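Local coordinates for molybdate-binding protein MolA (Haemophilus influenzae, PDB 3PSH), which binds molybdate and tungstate in the periplasm as the solute-binding component of the low-affinity molybdate ABC transporter MolBCA, at residues L170-V184 against V291-V305. Numbering follows the deposited sequence. Where two conformers were deposited one is given.
Sequences LLADRLGDVSADKRV and VWLAKALYPQRFQDV
R174 on helix 168-175 and R301 on the 3-10 segment 299-301 reach past each other, and each is held by the other's backbone carbonyl and by an aspartate. The site belongs to the C-terminal lobe of a two-lobed periplasmic binding protein fold, away from the molybdate pocket. Here a loop joins helix 168-175 to strand 184-188, and after helix 283-297 the short 3-10 segment precedes the turn 302-305.

R174 meets D304 end-on. R174 NH2 gives a nearly straight bond (170°) to D304 OD2 at 2.8 Å, and R174 NH1 bonds D304 OD1; both oxygens use their syn lone pairs. R174 NH1 also bonds R301 O at 2.9 Å. R301 mirrors this: R301 NH1 reaches D177 OD1 at 2.6 Å and R174 O at 2.8 Å, while R301 NH2 takes D177 OD2. The R301 guanidinium and D177 carboxylate planes are 13° apart, so the bidentate pair is nearly flat. The chi1 of D177, 65°, sets its CG between its own N and carbonyl carbon and turns the carboxylate toward the guanidinium edge of R301. V178 CG2 lies over one face of the R301 guanidinium.

Beneath the charged groups is an apolar layer. R174 CB packs on F302 CZ at 3.5 Å, and L171 CD2 touches both A294 CB and F302 CE1. L175 CD2 sits over the face of the Y298 ring in a CH-pi contact, 4.0 Å from the ring centroid. L170 CD2 meets V305 CG2 tip to tip. V184 CB packs on L297 CD1.

Further out, K295 NZ ties the 302-305 turn that carries D304, bonding F302 O and V305 O. Y298 OH hydrogen-bonds G210 O next to strand 211-213, and a water donates to both Y298 OH, at 2.7 Å, and K182 O.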
loop_
_atom_site.group_PDB
_atom_site.type_symbol
_atom_site.label_atom_id
_atom_site.label_comp_id
_atom_site.label_asym_id
_atom_site.label_seq_id
_atom_site.Cartn_x
_atom_site.Cartn_y
_atom_site.Cartn_z
ATOM N N LEU A 170 -13.266 -9.436 -13.599
ATOM C CA LEU A 170 -13.834 -8.400 -14.431
ATOM C C LEU A 170 -12.747 -7.706 -15.255
ATOM O O LEU A 170 -12.821 -7.560 -16.501
ATOM C CB LEU A 170 -14.604 -7.398 -13.537
ATOM C CG LEU A 170 -15.051 -6.117 -14.268
ATOM C CD1 LEU A 170 -16.282 -6.475 -15.194
ATOM C CD2 LEU A 170 -15.493 -5.085 -13.250
ATOM N N LEU A 171 -11.682 -7.233 -14.575
ATOM C CA LEU A 171 -10.641 -6.507 -15.340
ATOM C C LEU A 171 -9.893 -7.441 -16.290
ATOM O O LEU A 171 -9.550 -6.983 -17.361
ATOM C CB LEU A 171 -9.625 -5.861 -14.385
ATOM C CG LEU A 171 -10.296 -4.860 -13.387
ATOM C CD1 LEU A 171 -9.207 -4.232 -12.567
ATOM C CD2 LEU A 171 -11.197 -3.772 -14.040
ATOM N N ALA A 172 -9.597 -8.698 -15.883
ATOM C CA ALA A 172 -8.888 -9.610 -16.787
ATOM C C ALA A 172 -9.716 -9.817 -18.078
ATOM O O ALA A 172 -9.166 -9.832 -19.204
ATOM C CB ALA A 172 -8.609 -10.952 -16.051
ATOM N N ASP A 173 -11.012 -9.909 -17.888
ATOM C CA ASP A 173 -11.975 -10.224 -19.000
ATOM C C ASP A 173 -12.126 -8.983 -19.897
ATOM O O ASP A 173 -12.027 -9.091 -21.130
ATOM C CB ASP A 173 -13.350 -10.589 -18.415
ATOM C CG ASP A 173 -13.403 -12.030 -17.871
ATOM O OD1 ASP A 173 -12.484 -12.829 -18.129
ATOM O OD2 ASP A 173 -14.382 -12.329 -17.222
ATOM N N ARG A 174 -12.306 -7.819 -19.287
ATOM C CA ARG A 174 -12.624 -6.583 -20.099
ATOM C C ARG A 174 -11.423 -5.999 -20.766
ATOM O O ARG A 174 -11.560 -5.219 -21.699
ATOM C CB ARG A 174 -13.318 -5.502 -19.244
ATOM C CG ARG A 174 -14.594 -6.024 -18.458
ATOM C CD ARG A 174 -15.834 -5.760 -19.375
ATOM N NE ARG A 174 -17.059 -6.192 -18.741
ATOM C CZ ARG A 174 -17.996 -5.394 -18.196
ATOM N NH1 ARG A 174 -17.838 -4.071 -18.150
ATOM N NH2 ARG A 174 -19.065 -5.914 -17.664
ATOM N N LEU A 175 -10.194 -6.356 -20.321
ATOM C CA LEU A 175 -8.999 -5.707 -20.827
ATOM C C LEU A 175 -8.030 -6.761 -21.405
ATOM O O LEU A 175 -6.963 -6.425 -21.839
ATOM C CB LEU A 175 -8.218 -4.871 -19.748
ATOM C CG LEU A 175 -9.126 -3.786 -19.136
ATOM C CD1 LEU A 175 -8.365 -2.994 -17.977
ATOM C CD2 LEU A 175 -9.553 -2.858 -20.234
ATOM N N GLY A 176 -8.518 -7.982 -21.517
ATOM C CA GLY A 176 -7.735 -9.114 -22.104
ATOM C C GLY A 176 -7.207 -9.002 -23.522
ATOM O O GLY A 176 -6.249 -9.755 -23.875
ATOM N N ASP A 177 -7.829 -8.106 -24.324
ATOM C CA ASP A 177 -7.350 -7.784 -25.712
ATOM C C ASP A 177 -6.447 -6.581 -25.838
ATOM O O ASP A 177 -6.050 -6.186 -26.954
ATOM C CB ASP A 177 -8.549 -7.530 -26.621
ATOM C CG ASP A 177 -9.330 -6.284 -26.185
ATOM O OD1 ASP A 177 -9.644 -6.166 -24.992
ATOM O OD2 ASP A 177 -9.630 -5.483 -27.039
ATOM N N VAL A 178 -6.054 -5.974 -24.720
ATOM C CA VAL A 178 -5.121 -4.878 -24.827
ATOM C C VAL A 178 -3.675 -5.313 -25.083
ATOM O O VAL A 178 -2.969 -5.804 -24.186
ATOM C CB VAL A 178 -5.213 -3.951 -23.601
ATOM C CG1 VAL A 178 -4.275 -2.785 -23.752
ATOM C CG2 VAL A 178 -6.657 -3.447 -23.478
ATOM N N SER A 179 -3.222 -5.001 -26.300
ATOM C CA SER A 179 -1.921 -5.413 -26.695
ATOM C C SER A 179 -0.812 -4.558 -26.076
ATOM O O SER A 179 -1.060 -3.406 -25.637
ATOM C CB SER A 179 -1.745 -5.386 -28.219
ATOM O OG SER A 179 -1.838 -4.053 -28.756
ATOM N N ALA A 180 0.410 -5.121 -26.057
ATOM C CA ALA A 180 1.504 -4.355 -25.463
ATOM C C ALA A 180 1.733 -3.031 -26.136
ATOM O O ALA A 180 2.251 -2.096 -25.479
ATOM C CB ALA A 180 2.855 -5.174 -25.368
ATOM N N ASP A 181 1.525 -2.936 -27.457
ATOM C CA ASP A 181 1.830 -1.639 -28.057
ATOM C C ASP A 181 0.734 -0.561 -27.683
ATOM O O ASP A 181 1.027 0.638 -27.775
ATOM C CB ASP A 181 2.052 -1.833 -29.557
ATOM C CG ASP A 181 2.230 -0.510 -30.314
ATOM O OD1 ASP A 181 3.360 0.006 -30.348
ATOM O OD2 ASP A 181 1.203 0.035 -30.759
ATOM N N LYS A 182 -0.436 -1.001 -27.239
ATOM C CA LYS A 182 -1.579 -0.115 -26.904
ATOM C C LYS A 182 -1.703 0.190 -25.450
ATOM O O LYS A 182 -2.336 1.180 -25.078
ATOM C CB LYS A 182 -2.930 -0.708 -27.350
ATOM C CG LYS A 182 -3.141 -0.916 -28.947
ATOM C CD LYS A 182 -3.064 0.422 -29.700
ATOM C CE LYS A 182 -3.651 0.285 -31.169
ATOM N NZ LYS A 182 -5.083 -0.161 -31.124
ATOM N N ARG A 183 -1.185 -0.677 -24.609
ATOM C CA ARG A 183 -1.207 -0.375 -23.161
ATOM C C ARG A 183 -0.758 1.040 -22.885
ATOM O O ARG A 183 0.286 1.525 -23.414
ATOM C CB ARG A 183 -0.305 -1.462 -22.522
ATOM C CG ARG A 183 -0.383 -1.700 -21.105
ATOM C CD ARG A 183 0.605 -2.938 -20.820
ATOM N NE ARG A 183 -0.091 -4.247 -20.930
ATOM C CZ ARG A 183 -1.005 -4.656 -20.015
ATOM N NH1 ARG A 183 -1.309 -3.866 -18.962
ATOM N NH2 ARG A 183 -1.684 -5.830 -20.096
ATOM N N VAL A 184 -1.465 1.700 -21.951
ATOM C CA VAL A 184 -1.312 3.181 -21.722
ATOM C C VAL A 184 -0.040 3.416 -20.898
ATOM O O VAL A 184 0.120 2.789 -19.802
ATOM C CB VAL A 184 -2.561 3.752 -20.978
ATOM C CG1 VAL A 184 -2.262 5.255 -20.671
ATOM C CG2 VAL A 184 -3.814 3.577 -21.798
ATOM N N VAL A 291 -10.100 -0.794 -10.419
ATOM C CA VAL A 291 -11.377 -0.558 -11.181
ATOM C C VAL A 291 -11.427 0.973 -11.497
ATOM O O VAL A 291 -11.697 1.359 -12.666
ATOM C CB VAL A 291 -12.647 -1.035 -10.425
ATOM C CG1 VAL A 291 -13.911 -0.709 -11.243
ATOM C CG2 VAL A 291 -12.556 -2.575 -10.116
ATOM N N TRP A 292 -11.140 1.864 -10.512
ATOM C CA TRP A 292 -11.033 3.291 -10.876
ATOM C C TRP A 292 -10.102 3.587 -12.037
ATOM O O TRP A 292 -10.497 4.348 -12.994
ATOM C CB TRP A 292 -10.621 4.111 -9.652
ATOM C CG TRP A 292 -10.545 5.609 -9.986
ATOM C CD1 TRP A 292 -11.547 6.510 -9.844
ATOM C CD2 TRP A 292 -9.386 6.344 -10.364
ATOM N NE1 TRP A 292 -11.128 7.770 -10.198
ATOM C CE2 TRP A 292 -9.788 7.707 -10.534
ATOM C CE3 TRP A 292 -8.032 5.975 -10.668
ATOM C CZ2 TRP A 292 -8.866 8.701 -10.981
ATOM C CZ3 TRP A 292 -7.109 6.984 -11.151
ATOM C CH2 TRP A 292 -7.557 8.334 -11.270
ATOM N N LEU A 293 -8.876 3.001 -12.005
ATOM C CA LEU A 293 -7.926 3.371 -13.034
ATOM C C LEU A 293 -8.428 2.767 -14.393
ATOM O O LEU A 293 -8.278 3.406 -15.463
ATOM C CB LEU A 293 -6.505 2.840 -12.677
ATOM C CG LEU A 293 -5.398 3.163 -13.663
ATOM C CD1 LEU A 293 -5.232 4.686 -13.852
ATOM C CD2 LEU A 293 -4.100 2.535 -13.093
ATOM N N ALA A 294 -8.989 1.545 -14.335
ATOM C CA ALA A 294 -9.471 0.886 -15.585
ATOM C C ALA A 294 -10.558 1.785 -16.170
ATOM O O ALA A 294 -10.555 2.028 -17.375
ATOM C CB ALA A 294 -10.014 -0.479 -15.305
ATOM N N LYS A 295 -11.491 2.300 -15.337
ATOM C CA LYS A 295 -12.607 3.082 -15.847
ATOM C C LYS A 295 -12.128 4.442 -16.359
ATOM O O LYS A 295 -12.744 5.049 -17.273
ATOM C CB LYS A 295 -13.706 3.330 -14.767
ATOM C CG LYS A 295 -14.479 2.228 -14.280
ATOM C CD LYS A 295 -15.644 2.694 -13.281
ATOM C CE LYS A 295 -16.704 3.793 -13.765
ATOM N NZ LYS A 295 -17.771 3.206 -14.660
ATOM N N ALA A 296 -11.097 4.989 -15.704
ATOM C CA ALA A 296 -10.543 6.256 -16.103
ATOM C C ALA A 296 -9.932 6.131 -17.511
ATOM O O ALA A 296 -9.977 7.064 -18.305
ATOM C CB ALA A 296 -9.477 6.756 -15.035
ATOM N N LEU A 297 -9.284 5.016 -17.787
ATOM C CA LEU A 297 -8.462 4.890 -19.000
ATOM C C LEU A 297 -9.328 4.193 -20.105
ATOM O O LEU A 297 -9.017 4.439 -21.298
ATOM C CB LEU A 297 -7.241 3.967 -18.794
ATOM C CG LEU A 297 -6.255 4.448 -17.716
ATOM C CD1 LEU A 297 -5.114 3.385 -17.647
ATOM C CD2 LEU A 297 -5.749 5.883 -18.008
ATOM N N TYR A 298 -10.322 3.342 -19.713
ATOM C CA TYR A 298 -11.221 2.697 -20.706
ATOM C C TYR A 298 -12.621 2.905 -20.323
ATOM O O TYR A 298 -13.357 1.946 -20.118
ATOM C CB TYR A 298 -10.937 1.195 -20.820
ATOM C CG TYR A 298 -9.461 0.869 -21.160
ATOM C CD1 TYR A 298 -9.054 0.628 -22.502
ATOM C CD2 TYR A 298 -8.473 0.865 -20.144
ATOM C CE1 TYR A 298 -7.689 0.343 -22.769
ATOM C CE2 TYR A 298 -7.145 0.563 -20.434
ATOM C CZ TYR A 298 -6.744 0.339 -21.784
ATOM O OH TYR A 298 -5.448 0.082 -22.220
ATOM N N PRO A 299 -13.067 4.206 -20.283
ATOM C CA PRO A 299 -14.463 4.433 -19.771
ATOM C C PRO A 299 -15.559 3.666 -20.569
ATOM O O PRO A 299 -16.530 3.207 -19.980
ATOM C CB PRO A 299 -14.651 5.910 -19.933
ATOM C CG PRO A 299 -13.580 6.355 -21.068
ATOM C CD PRO A 299 -12.389 5.455 -20.672
ATOM N N GLN A 300 -15.342 3.480 -21.877
ATOM C CA GLN A 300 -16.398 2.880 -22.710
ATOM C C GLN A 300 -16.479 1.400 -22.513
ATOM O O GLN A 300 -17.346 0.766 -23.118
ATOM C CB GLN A 300 -16.072 3.186 -24.188
ATOM C CG GLN A 300 -16.106 4.726 -24.490
ATOM C CD GLN A 300 -17.243 5.434 -23.710
ATOM O OE1 GLN A 300 -18.393 4.921 -23.573
ATOM N NE2 GLN A 300 -16.893 6.634 -23.113
ATOM N N ARG A 301 -15.564 0.834 -21.670
ATOM C CA ARG A 301 -15.642 -0.631 -21.430
ATOM C C ARG A 301 -16.250 -0.935 -20.090
ATOM O O ARG A 301 -16.437 -2.132 -19.802
ATOM C CB ARG A 301 -14.309 -1.385 -21.497
ATOM C CG ARG A 301 -13.609 -1.311 -22.831
ATOM C CD ARG A 301 -12.174 -2.006 -22.773
ATOM N NE ARG A 301 -11.591 -1.888 -24.105
ATOM C CZ ARG A 301 -10.857 -2.859 -24.682
ATOM N NH1 ARG A 301 -10.659 -3.987 -24.050
ATOM N NH2 ARG A 301 -10.367 -2.771 -25.930
ATOM N N PHE A 302 -16.580 0.131 -19.299
ATOM C CA PHE A 302 -16.996 -0.052 -17.926
ATOM C C PHE A 302 -18.258 0.741 -17.533
ATOM O O PHE A 302 -18.440 1.058 -16.384
ATOM C CB PHE A 302 -15.806 0.262 -16.963
ATOM C CG PHE A 302 -14.690 -0.725 -17.110
ATOM C CD1 PHE A 302 -14.794 -2.037 -16.563
ATOM C CD2 PHE A 302 -13.528 -0.364 -17.864
ATOM C CE1 PHE A 302 -13.700 -2.983 -16.733
ATOM C CE2 PHE A 302 -12.432 -1.306 -18.033
ATOM C CZ PHE A 302 -12.541 -2.641 -17.438
ATOM N N GLN A 303 -19.091 1.123 -18.506
ATOM C CA GLN A 303 -20.234 1.980 -18.150
ATOM C C GLN A 303 -21.263 1.393 -17.257
ATOM O O GLN A 303 -21.909 2.125 -16.503
ATOM C CB GLN A 303 -20.844 2.505 -19.502
ATOM C CG GLN A 303 -19.950 3.509 -20.284
ATOM C CD GLN A 303 -19.698 4.823 -19.591
ATOM O OE1 GLN A 303 -20.499 5.289 -18.756
ATOM N NE2 GLN A 303 -18.683 5.504 -20.027
ATOM N N ASP A 304 -21.335 0.063 -17.268
ATOM C CA ASP A 304 -22.186 -0.712 -16.392
ATOM C C ASP A 304 -21.617 -0.862 -14.995
ATOM O O ASP A 304 -22.294 -1.437 -14.141
ATOM C CB ASP A 304 -22.452 -2.199 -16.824
ATOM C CG ASP A 304 -21.155 -2.983 -17.098
ATOM O OD1 ASP A 304 -20.267 -2.341 -17.754
ATOM O OD2 ASP A 304 -21.055 -4.193 -16.822
ATOM N N VAL A 305 -20.348 -0.506 -14.813
ATOM C CA VAL A 305 -19.697 -0.768 -13.482
ATOM C C VAL A 305 -19.920 0.442 -12.606
ATOM O O VAL A 305 -19.344 1.502 -12.840
ATOM C CB VAL A 305 -18.194 -1.040 -13.676
ATOM C CG1 VAL A 305 -17.506 -1.178 -12.338
ATOM C CG2 VAL A 305 -18.060 -2.366 -14.481
HETATM O O HOH W 1 -5.158 1.131 -24.670
#